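Local coordinates for protein CT253 (Chlamydia trachomatis serovar L2, PDB 6UXC) that is of unknown function, a predicted lipoprotein of the DUF7499 family whose five-stranded mixed sheet is packed with helices and accompanied by a bound sodium ion, at residues Ser141-Leu144 with Ala145-Ser148; Leu168-Gln171 with Arg172-Glu176; Asn80-Pro83 with Glu84-Thr87; His65-Ala68 with Gly69-Ala72; Lys159-Asp162 with Ser163-Met166. All blocks are in the same frame, centred on the assembly; numbering follows the deposited sequence.

Contact 1: Ser141-Leu144 with Ala145-Ser148; sequences SQSL and ASGS
A type I beta-turn carries the chain off the end of strand 131-143, with Leu144 and Ala145 at its corners, Ser143 opening it and Ser146 closing it. Two donors of one residue grip the Ser143 carbonyl oxygen: Ser146 N at 3.1 Å and Ser146 OG at 2.8 Å. Both come from the same face of the carbonyl plane, the amide well above it (59° out) and the hydroxyl less so (31°). With OG beside its own backbone N (chi1 -54°), Ser146 can aim hydroxyl and amide at a single acceptor. Gln142 NE2 donates to Ser146 OG at 3.0 Å, the serine oxygen lying somewhat off the amide plane. The Gln142 chain, bent at chi2, reaches forward to the turn to make this bond, while its OE1 accepts from Arg172 NH1 on helix 165-184, which fixes the rotation of the amide. At the start of the turn, Ser143 OG is 2.9 Å from a water that also accepts a weak bond from Ala145 N. Leu144 turns outward and meets Ile114 of the neighbouring strand. Backbone turn, serine hydroxyl and glutamine amide thus form a polar chain at a surface turn leaving an outermost strand of a mixed sheet.

Contact 2: Leu168-Gln171 with Arg172-Glu176; sequences LMHQ and RLFRE
Leu168 O takes the amide of Arg172 at 3.2 Å and also lies over one face of the Arg172 guanidinium. That side chain bends at chi3 and folds back along the helix, its guanidinium directed to Gln142 on strand 131-143. Met169 O accepts from Leu173 N at 3.1 Å, in the carbonyl plane; the two side chains face the sheet, both meeting Ala140 and Ala116. His170 O receives Phe174 N at 2.8 Å and also sits 3.1 Å above the plane of the Phe174 ring, offset toward its rim. The histidine and phenylalanine side chains run side by side in the same direction, with His170 CB 3.7 Å from Phe174 CE2 and the rings oblique at 50°. Glu44 and Gln103 hold the two imidazole nitrogens, and Phe45 meets both rings edge-to-face. Gln171, extended beyond CG, stacks on the poorly ordered Arg175: the amide and guanidinium planes differ by 22°, and Gln171 CG stands 3.4 Å above the centre of the guanidinium. Successive i to i+4 bonds, with buried residues toward the sheet and helix 41-55 and with Arg172 and Arg175 exposed, are typical of an amphipathic alpha-helix packed on a beta-sheet.

Contact 3: Asn80-Pro83 with Glu84-Thr87; sequences NISP and ELAT
The peptide planes of Ser82 and Pro83 are the flat groups, and each has an amide of the following residues standing over one face. Leu85 N lies 62° out of the Ser82 carbonyl plane and bonds to Ser82 O at 3.0 Å; Ala86 N stands 64° out of the Pro83 carbonyl plane and bonds to Pro83 O at 3.1 Å. Such steep approaches come with i to i+3 bonding, here in two overlapping beta-turns, in the manner of a short 3-10 turn. The first bond has a companion, because Leu85 N also donates to Ser82 OG at 3.2 Å. The serine hydroxyl is tucked against its own main chain (chi1 71°), which brings it over the start of the turn, with Ser82 OG 3.5 Å from Leu85 CB. A water then links this hydroxyl to the carboxylate of Glu84: it is 2.8 Å from Ser82 OG and donates to Glu84 OE1. The glutamate chain runs extended away from the turn before meeting it. Ile81 CG2 meets Leu85 CB at 4.2 Å, and Ile81 and Ala86 both rest on Val130. Thr87 CG2 lies 3.5 Å from Pro83 O. Leu85 O in turn accepts from Gln73 NE2. The Leu85 N-H is bifurcated between two oxygens of Ser82, each bond well off linear, so neither is likely to be strong; the water extends the network to Glu84.

Contact 4: His65-Ala68 with Gly69-Ala72; sequences HASA and GVAA
Ser67 and Val70 face one another across the first turn of helix 68-72, the hydroxyl of one set against the amide and a methyl of the other. Ser67 OG accepts from Val70 N at 3.2 Å, with an N-H...O angle of 152°, and the same oxygen, Ser67 OG, lies 3.2 Å from Val70 CG2. A chi1 of 71° folds the serine oxygen back over the amides that follow. Val70 lays CG2 beside its own backbone N, hence next to the hydroxyl, and sends CG1 the other way, where it meets Ala66 CB at 4.0 Å. Ala66 points its methyl toward the helix, so one valine branch lies by a polar group and the other by a methyl. Ala66 and Val70 also both touch Gln88, whose OE1 takes the Ser67 amide, so the residue in front of the helix is held through its main chain as well as its hydroxyl. This is the classic serine N-cap: the side chain takes an amide of the first turn, where no preceding helical turn supplies the carbonyl. The backbone then settles into alpha-helical bonding. Ala71 N donates to Ser67 O at 3.0 Å, almost in line with the C=O bond and with an N-H...O angle of 170°. Ala72 N follows, bonding to Ala68 O at 2.9 Å, and Ala72 CB lies 3.2 Å from that same oxygen. Val70 O accepts from Gln73 NE2, just past the helix.

Contact 5: Lys159-Asp162 with Ser163-Met166; sequences KNFD and STPM
The lead-in to helix 165-184 is a pair of overlapping turns ending at a threonine N-cap. Ser163 N donates to Asn160 O at 3.0 Å and Thr164 N to Phe161 O at 2.9 Å, each amide standing above the carbonyl plane. Phe161 O is gripped a second time by Thr164 OG1 at 2.7 Å, and this hydroxyl comes in the carbonyl plane, on a lone pair. Thr164 holds OG1 between its backbone N and carbonyl carbon (chi1 67°), where the oxygen can donate back to Phe161 while accepting from Gly167 N in the first helical turn. The methyl, Thr164 CG2, lies beside the backbone N, 3.6 Å from Asn160 O. The phenylalanine ring lies by the cap: Phe161 CD1 is 3.6 Å from Thr164 OG1, the two side chains crossing at about a right angle. Met166, bent at chi3, brings its sulfur to the ring edge, near the ring plane, with Met166 SD 4.1 Å from Phe161 CZ, a Met-aromatic contact. Trp39 meets the ring edge-to-face, and Tyr151 OH takes the Met166 amide. One threonine oxygen thus both gives and accepts a hydrogen bond, which probably polarises the hydroxyl and couples the turn before the helix to the helix start, with the aromatic ring and sulfur burying the junction.

How the contacts relate
Along the chain the order is contact 4, contact 3, contact 1, contact 5, contact 2, and the five gather into two groups on opposite sides of the chain's centre. Contacts 1, 2 and 5 touch one another, their centres 10 to 14 Å apart: strand 131-143, an outermost strand of the sheet, gives way to the loop and then to helix 165-184, which contacts 5 and 2 share. Contacts 3 and 4, centres 11 Å apart, touch where Leu85 O meets Val70 CG1, in the segment between strands 59-61 and 94-105. Contacts 1 and 3 are about 43 Å apart between centres, so the two groups are separate local features at distant parts of one chain.

Contact 1: Ser141-Leu144 with Ala145-Ser148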
loop_
_atom_site.group_PDB
_atom_site.type_symbol
_atom_site.label_atom_id
_atom_site.label_comp_id
_atom_site.label_asym_id
_atom_site.label_seq_id
_atom_site.Cartn_x
_atom_site.Cartn_y
_atom_site.Cartn_z
ATOM N N SER A 141 -8.527 -11.314 -5.840
ATOM C CA SER A 141 -8.812 -12.664 -5.392
ATOM C C SER A 141 -8.240 -13.653 -6.393
ATOM O O SER A 141 -8.186 -13.381 -7.600
ATOM C CB SER A 141 -10.312 -12.910 -5.229
ATOM O OG SER A 141 -10.514 -14.252 -4.854
ATOM N N GLN A 142 -7.848 -14.821 -5.877
ATOM C CA GLN A 142 -7.212 -15.841 -6.702
ATOM C C GLN A 142 -7.576 -17.234 -6.197
ATOM O O GLN A 142 -7.551 -17.509 -4.990
ATOM C CB GLN A 142 -5.689 -15.663 -6.701
ATOM C CG GLN A 142 -4.940 -16.508 -7.728
ATOM C CD GLN A 142 -5.320 -16.151 -9.138
ATOM O OE1 GLN A 142 -5.635 -15.005 -9.421
ATOM N NE2 GLN A 142 -5.305 -17.134 -10.030
ATOM N N SER A 143 -7.895 -18.123 -7.139
ATOM C CA SER A 143 -8.246 -19.492 -6.784
ATOM C C SER A 143 -7.053 -20.195 -6.154
ATOM O O SER A 143 -5.935 -20.109 -6.661
ATOM C CB SER A 143 -8.715 -20.245 -8.030
ATOM O OG SER A 143 -8.852 -21.634 -7.777
ATOM N N LEU A 144 -7.295 -20.890 -5.035
ATOM C CA LEU A 144 -6.221 -21.606 -4.348
ATOM C C LEU A 144 -5.706 -22.788 -5.158
ATOM O O LEU A 144 -4.617 -23.288 -4.871
ATOM C CB LEU A 144 -6.695 -22.097 -2.979
ATOM C CG LEU A 144 -6.888 -21.020 -1.908
ATOM C CD1 LEU A 144 -7.508 -21.652 -0.682
ATOM C CD2 LEU A 144 -5.580 -20.346 -1.548
ATOM N N ALA A 145 -6.450 -23.227 -6.169
ATOM C CA ALA A 145 -5.984 -24.310 -7.021
ATOM C C ALA A 145 -5.026 -23.839 -8.103
ATOM O O ALA A 145 -4.418 -24.684 -8.770
ATOM C CB ALA A 145 -7.178 -25.012 -7.674
ATOM N N SER A 146 -4.870 -22.519 -8.276
ATOM C CA SER A 146 -4.076 -21.960 -9.370
ATOM C C SER A 146 -2.587 -22.264 -9.258
ATOM O O SER A 146 -1.852 -22.083 -10.227
ATOM C CB SER A 146 -4.251 -20.437 -9.407
ATOM O OG SER A 146 -5.617 -20.078 -9.462
ATOM N N GLY A 147 -2.109 -22.665 -8.093
ATOM C CA GLY A 147 -0.691 -22.915 -7.945
ATOM C C GLY A 147 -0.447 -23.528 -6.587
ATOM O O GLY A 147 -1.385 -23.920 -5.896
ATOM N N SER A 148 0.827 -23.602 -6.215
ATOM C CA SER A 148 1.178 -24.143 -4.906
ATOM C C SER A 148 0.835 -23.147 -3.806
ATOM O O SER A 148 0.969 -21.927 -3.970
ATOM C CB SER A 148 2.668 -24.477 -4.845
ATOM O OG SER A 148 3.061 -24.795 -3.513
HETATM O O HOH W 1 -9.586 -23.239 -5.517
#

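Contact 2: Leu168-Gln171 with Arg172-Glu176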
loop_
_atom_site.group_PDB
_atom_site.type_symbol
_atom_site.label_atom_id
_atom_site.label_comp_id
_atom_site.label_asym_id
_atom_site.label_seq_id
_atom_site.Cartn_x
_atom_site.Cartn_y
_atom_site.Cartn_z
ATOM N N LEU A 168 0.147 -14.264 -7.247
ATOM C CA LEU A 168 -0.619 -13.773 -8.391
ATOM C C LEU A 168 -1.597 -12.695 -7.943
ATOM O O LEU A 168 -1.721 -11.636 -8.573
ATOM C CB LEU A 168 -1.364 -14.945 -9.028
ATOM C CG LEU A 168 -0.502 -15.971 -9.758
ATOM C CD1 LEU A 168 -1.250 -17.289 -10.023
ATOM C CD2 LEU A 168 -0.043 -15.377 -11.075
ATOM N N MET A 169 -2.308 -12.969 -6.846
ATOM C CA MET A 169 -3.279 -12.031 -6.302
ATOM C C MET A 169 -2.595 -10.737 -5.876
ATOM O O MET A 169 -3.035 -9.637 -6.244
ATOM C CB MET A 169 -4.003 -12.692 -5.124
ATOM C CG MET A 169 -5.166 -11.912 -4.557
ATOM S SD MET A 169 -4.663 -10.880 -3.179
ATOM C CE MET A 169 -4.368 -12.112 -1.902
ATOM N N HIS A 170 -1.491 -10.856 -5.142
ATOM C CA HIS A 170 -0.762 -9.664 -4.703
ATOM C C HIS A 170 -0.300 -8.815 -5.876
ATOM O O HIS A 170 -0.410 -7.582 -5.843
ATOM C CB HIS A 170 0.435 -10.072 -3.863
ATOM C CG HIS A 170 0.080 -10.503 -2.481
ATOM N ND1 HIS A 170 1.033 -10.806 -1.540
ATOM C CD2 HIS A 170 -1.119 -10.701 -1.879
ATOM C CE1 HIS A 170 0.444 -11.160 -0.413
ATOM N NE2 HIS A 170 -0.864 -11.113 -0.599
ATOM N N GLN A 171 0.269 -9.453 -6.897
ATOM C CA GLN A 171 0.795 -8.719 -8.041
ATOM C C GLN A 171 -0.290 -7.860 -8.682
ATOM O O GLN A 171 -0.076 -6.674 -8.961
ATOM C CB GLN A 171 1.384 -9.719 -9.036
ATOM C CG GLN A 171 2.187 -9.110 -10.142
ATOM C CD GLN A 171 2.707 -10.165 -11.087
ATOM O OE1 GLN A 171 1.955 -11.028 -11.538
ATOM N NE2 GLN A 171 3.998 -10.117 -11.379
ATOM N N ARG A 172 -1.478 -8.425 -8.879
ATOM C CA ARG A 172 -2.539 -7.647 -9.518
ATOM C C ARG A 172 -2.970 -6.498 -8.615
ATOM O O ARG A 172 -3.217 -5.379 -9.089
ATOM C CB ARG A 172 -3.735 -8.538 -9.869
ATOM C CG ARG A 172 -3.506 -9.453 -11.068
ATOM C CD ARG A 172 -4.837 -9.911 -11.685
ATOM N NE ARG A 172 -5.706 -10.435 -10.646
ATOM C CZ ARG A 172 -5.646 -11.683 -10.185
ATOM N NH1 ARG A 172 -4.783 -12.551 -10.714
ATOM N NH2 ARG A 172 -6.468 -12.067 -9.216
ATOM N N LEU A 173 -3.063 -6.761 -7.313
ATOM C CA LEU A 173 -3.456 -5.733 -6.364
ATOM C C LEU A 173 -2.433 -4.605 -6.301
ATOM O O LEU A 173 -2.810 -3.424 -6.290
ATOM C CB LEU A 173 -3.660 -6.377 -4.999
ATOM C CG LEU A 173 -4.193 -5.513 -3.872
ATOM C CD1 LEU A 173 -5.511 -4.843 -4.223
ATOM C CD2 LEU A 173 -4.341 -6.383 -2.625
ATOM N N PHE A 174 -1.132 -4.935 -6.250
ATOM C CA PHE A 174 -0.119 -3.882 -6.196
ATOM C C PHE A 174 -0.181 -3.036 -7.462
ATOM O O PHE A 174 -0.064 -1.808 -7.405
ATOM C CB PHE A 174 1.289 -4.455 -6.059
ATOM C CG PHE A 174 1.510 -5.278 -4.831
ATOM C CD1 PHE A 174 0.902 -4.978 -3.641
ATOM C CD2 PHE A 174 2.375 -6.353 -4.877
ATOM C CE1 PHE A 174 1.124 -5.749 -2.515
ATOM C CE2 PHE A 174 2.609 -7.120 -3.738
ATOM C CZ PHE A 174 1.984 -6.815 -2.577
ATOM N N ARG A 175 -0.364 -3.686 -8.613
ATOM C CA ARG A 175 -0.465 -2.946 -9.865
ATOM C C ARG A 175 -1.641 -1.980 -9.839
ATOM O O ARG A 175 -1.499 -0.820 -10.243
ATOM C CB ARG A 175 -0.616 -3.910 -11.030
ATOM C CG ARG A 175 0.622 -4.684 -11.386
ATOM C CD ARG A 175 0.244 -5.656 -12.476
ATOM N NE ARG A 175 1.321 -6.555 -12.857
ATOM C CZ ARG A 175 1.147 -7.835 -13.171
ATOM N NH1 ARG A 175 -0.062 -8.386 -13.122
ATOM N NH2 ARG A 175 2.189 -8.574 -13.517
ATOM N N GLU A 176 -2.789 -2.422 -9.315
ATOM C CA GLU A 176 -3.967 -1.560 -9.283
ATOM C C GLU A 176 -3.783 -0.411 -8.307
ATOM O O GLU A 176 -4.218 0.718 -8.575
ATOM C CB GLU A 176 -5.233 -2.339 -8.912
ATOM C CG GLU A 176 -6.500 -1.457 -9.027
ATOM C CD GLU A 176 -7.833 -2.206 -8.852
ATOM O OE1 GLU A 176 -8.775 -1.920 -9.626
ATOM O OE2 GLU A 176 -7.963 -3.038 -7.949
#

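Contact 3: Asn80-Pro83 with Glu84-Thr87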
loop_
_atom_site.group_PDB
_atom_site.type_symbol
_atom_site.label_atom_id
_atom_site.label_comp_id
_atom_site.label_asym_id
_atom_site.label_seq_id
_atom_site.Cartn_x
_atom_site.Cartn_y
_atom_site.Cartn_z
ATOM N N ASN A 80 -7.920 14.002 11.444
ATOM C CA ASN A 80 -7.870 15.382 11.903
ATOM C C ASN A 80 -6.384 15.686 12.023
ATOM O O ASN A 80 -5.755 15.271 13.001
ATOM C CB ASN A 80 -8.599 15.576 13.221
ATOM C CG ASN A 80 -8.719 17.027 13.563
ATOM O OD1 ASN A 80 -7.715 17.686 13.813
ATOM N ND2 ASN A 80 -9.930 17.550 13.528
ATOM N N ILE A 81 -5.824 16.355 11.009
ATOM C CA ILE A 81 -4.373 16.508 10.842
ATOM C C ILE A 81 -4.092 17.992 10.610
ATOM O O ILE A 81 -4.392 18.513 9.534
ATOM C CB ILE A 81 -3.832 15.669 9.678
ATOM C CG1 ILE A 81 -4.247 14.194 9.849
ATOM C CG2 ILE A 81 -2.313 15.752 9.565
ATOM C CD1 ILE A 81 -3.908 13.319 8.698
ATOM N N SER A 82 -3.502 18.655 11.598
ATOM C CA SER A 82 -3.100 20.052 11.434
ATOM C C SER A 82 -1.906 20.131 10.495
ATOM O O SER A 82 -1.172 19.160 10.327
ATOM C CB SER A 82 -2.693 20.651 12.772
ATOM O OG SER A 82 -1.442 20.078 13.166
ATOM N N PRO A 83 -1.680 21.279 9.868
ATOM C CA PRO A 83 -0.490 21.386 9.018
ATOM C C PRO A 83 0.802 21.107 9.769
ATOM O O PRO A 83 1.749 20.534 9.210
ATOM C CB PRO A 83 -0.554 22.837 8.505
ATOM C CG PRO A 83 -1.984 23.226 8.634
ATOM C CD PRO A 83 -2.509 22.494 9.835
ATOM N N GLU A 84 0.873 21.547 11.025
ATOM C CA GLU A 84 2.058 21.291 11.828
ATOM C C GLU A 84 2.347 19.806 11.907
ATOM O O GLU A 84 3.509 19.401 11.954
ATOM C CB GLU A 84 1.838 21.855 13.235
ATOM C CG GLU A 84 2.958 21.651 14.214
ATOM C CD GLU A 84 2.611 22.216 15.594
ATOM O OE1 GLU A 84 1.513 21.913 16.130
ATOM O OE2 GLU A 84 3.429 22.982 16.132
ATOM N N LEU A 85 1.296 18.984 11.959
ATOM C CA LEU A 85 1.440 17.537 12.130
ATOM C C LEU A 85 1.778 16.801 10.824
ATOM O O LEU A 85 1.955 15.585 10.866
ATOM C CB LEU A 85 0.164 16.965 12.733
ATOM C CG LEU A 85 0.209 16.873 14.257
ATOM C CD1 LEU A 85 -1.196 16.675 14.827
ATOM C CD2 LEU A 85 1.177 15.726 14.671
ATOM N N ALA A 86 1.913 17.510 9.697
ATOM C CA ALA A 86 2.290 16.893 8.435
ATOM C C ALA A 86 3.686 17.274 7.960
ATOM O O ALA A 86 4.148 16.716 6.960
ATOM C CB ALA A 86 1.270 17.225 7.332
ATOM N N THR A 87 4.393 18.175 8.667
ATOM C CA THR A 87 5.662 18.695 8.145
ATOM C C THR A 87 6.727 17.618 7.996
ATOM O O THR A 87 7.639 17.764 7.177
ATOM C CB THR A 87 6.186 19.796 9.052
ATOM O OG1 THR A 87 6.405 19.276 10.369
ATOM C CG2 THR A 87 5.191 20.953 9.091
HETATM O O HOH W 2 -1.152 20.618 15.914
#

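Contact 4: His65-Ala68 with Gly69-Ala72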
loop_
_atom_site.group_PDB
_atom_site.type_symbol
_atom_site.label_atom_id
_atom_site.label_comp_id
_atom_site.label_asym_id
_atom_site.label_seq_id
_atom_site.Cartn_x
_atom_site.Cartn_y
_atom_site.Cartn_z
ATOM N N HIS A 65 11.230 10.310 7.378
ATOM C CA HIS A 65 11.457 9.700 8.679
ATOM C C HIS A 65 10.285 9.971 9.616
ATOM O O HIS A 65 10.460 10.164 10.833
ATOM C CB HIS A 65 12.771 10.197 9.280
ATOM C CG HIS A 65 13.925 10.022 8.349
ATOM N ND1 HIS A 65 14.138 10.872 7.285
ATOM C CD2 HIS A 65 14.860 9.052 8.251
ATOM C CE1 HIS A 65 15.187 10.465 6.603
ATOM N NE2 HIS A 65 15.641 9.363 7.164
ATOM N N ALA A 66 9.066 9.959 9.081
ATOM C CA ALA A 66 7.895 10.264 9.913
ATOM C C ALA A 66 7.761 9.317 11.108
ATOM O O ALA A 66 7.959 8.101 11.000
ATOM C CB ALA A 66 6.625 10.181 9.051
ATOM N N SER A 67 7.423 9.892 12.255
ATOM C CA SER A 67 7.208 9.106 13.470
ATOM C C SER A 67 5.960 8.228 13.341
ATOM O O SER A 67 5.109 8.422 12.466
ATOM C CB SER A 67 7.050 10.034 14.663
ATOM O OG SER A 67 5.810 10.695 14.565
ATOM N N ALA A 68 5.848 7.261 14.270
ATOM C CA ALA A 68 4.695 6.368 14.283
ATOM C C ALA A 68 3.392 7.140 14.359
ATOM O O ALA A 68 2.445 6.841 13.619
ATOM C CB ALA A 68 4.807 5.400 15.466
ATOM N N GLY A 69 3.349 8.168 15.203
ATOM C CA GLY A 69 2.104 8.878 15.417
ATOM C C GLY A 69 1.787 9.796 14.266
ATOM O O GLY A 69 0.615 10.024 13.952
ATOM N N VAL A 70 2.816 10.295 13.593
ATOM C CA VAL A 70 2.580 11.146 12.443
ATOM C C VAL A 70 2.058 10.320 11.273
ATOM O O VAL A 70 1.182 10.763 10.537
ATOM C CB VAL A 70 3.857 11.916 12.074
ATOM C CG1 VAL A 70 3.780 12.513 10.664
ATOM C CG2 VAL A 70 4.106 13.025 13.110
ATOM N N ALA A 71 2.613 9.132 11.056
ATOM C CA ALA A 71 2.062 8.284 10.006
ATOM C C ALA A 71 0.660 7.811 10.371
ATOM O O ALA A 71 -0.247 7.767 9.524
ATOM C CB ALA A 71 2.977 7.086 9.767
ATOM N N ALA A 72 0.463 7.451 11.640
ATOM C CA ALA A 72 -0.790 6.812 12.019
ATOM C C ALA A 72 -1.978 7.719 11.774
ATOM O O ALA A 72 -3.085 7.238 11.467
ATOM C CB ALA A 72 -0.722 6.399 13.488
#

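Contact 5: Lys159-Asp162 with Ser163-Met166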
loop_
_atom_site.group_PDB
_atom_site.type_symbol
_atom_site.label_atom_id
_atom_site.label_comp_id
_atom_site.label_asym_id
_atom_site.label_seq_id
_atom_site.Cartn_x
_atom_site.Cartn_y
_atom_site.Cartn_z
ATOM N N LYS A 159 11.847 -17.314 -5.971
ATOM C CA LYS A 159 11.660 -17.141 -7.409
ATOM C C LYS A 159 10.193 -17.263 -7.796
ATOM O O LYS A 159 9.660 -16.434 -8.546
ATOM C CB LYS A 159 12.494 -18.176 -8.168
ATOM N N ASN A 160 9.516 -18.279 -7.275
ATOM C CA ASN A 160 8.229 -18.703 -7.799
ATOM C C ASN A 160 7.050 -18.159 -7.016
ATOM O O ASN A 160 5.921 -18.611 -7.234
ATOM C CB ASN A 160 8.163 -20.227 -7.829
ATOM C CG ASN A 160 9.293 -20.830 -8.611
ATOM O OD1 ASN A 160 10.074 -21.621 -8.084
ATOM N ND2 ASN A 160 9.402 -20.446 -9.878
ATOM N N PHE A 161 7.268 -17.204 -6.107
ATOM C CA PHE A 161 6.135 -16.665 -5.361
ATOM C C PHE A 161 5.085 -16.109 -6.311
ATOM O O PHE A 161 3.875 -16.263 -6.083
ATOM C CB PHE A 161 6.599 -15.577 -4.387
ATOM C CG PHE A 161 5.484 -14.929 -3.633
ATOM C CD1 PHE A 161 4.675 -15.694 -2.804
ATOM C CD2 PHE A 161 5.243 -13.561 -3.721
ATOM C CE1 PHE A 161 3.634 -15.132 -2.087
ATOM C CE2 PHE A 161 4.202 -12.990 -2.999
ATOM C CZ PHE A 161 3.405 -13.764 -2.181
ATOM N N ASP A 162 5.521 -15.438 -7.370
ATOM C CA ASP A 162 4.576 -14.798 -8.269
ATOM C C ASP A 162 3.726 -15.810 -9.037
ATOM O O ASP A 162 2.771 -15.403 -9.710
ATOM C CB ASP A 162 5.348 -13.864 -9.216
ATOM C CG ASP A 162 6.014 -12.676 -8.486
ATOM O OD1 ASP A 162 5.754 -12.455 -7.278
ATOM O OD2 ASP A 162 6.807 -11.951 -9.134
ATOM N N SER A 163 4.031 -17.111 -8.935
ATOM C CA SER A 163 3.231 -18.181 -9.521
ATOM C C SER A 163 2.297 -18.859 -8.519
ATOM O O SER A 163 1.505 -19.725 -8.916
ATOM C CB SER A 163 4.155 -19.239 -10.144
ATOM O OG SER A 163 5.038 -18.660 -11.097
ATOM N N THR A 164 2.374 -18.506 -7.242
ATOM C CA THR A 164 1.455 -19.054 -6.263
ATOM C C THR A 164 0.159 -18.262 -6.269
ATOM O O THR A 164 0.112 -17.144 -6.786
ATOM C CB THR A 164 2.055 -18.999 -4.866
ATOM O OG1 THR A 164 2.186 -17.617 -4.482
ATOM C CG2 THR A 164 3.402 -19.707 -4.844
ATOM N N PRO A 165 -0.911 -18.819 -5.699
ATOM C CA PRO A 165 -2.174 -18.080 -5.713
ATOM C C PRO A 165 -2.054 -16.752 -4.989
ATOM O O PRO A 165 -2.562 -15.727 -5.465
ATOM C CB PRO A 165 -3.148 -19.056 -5.030
ATOM C CG PRO A 165 -2.622 -20.398 -5.428
ATOM C CD PRO A 165 -1.121 -20.225 -5.298
ATOM N N MET A 166 -1.357 -16.734 -3.855
ATOM C CA MET A 166 -1.223 -15.480 -3.135
ATOM C C MET A 166 -0.403 -14.482 -3.946
ATOM O O MET A 166 -0.711 -13.293 -3.954
ATOM C CB MET A 166 -0.561 -15.709 -1.785
ATOM C CG MET A 166 -0.542 -14.442 -0.931
ATOM S SD MET A 166 0.438 -14.571 0.546
ATOM C CE MET A 166 -0.221 -16.040 1.328
#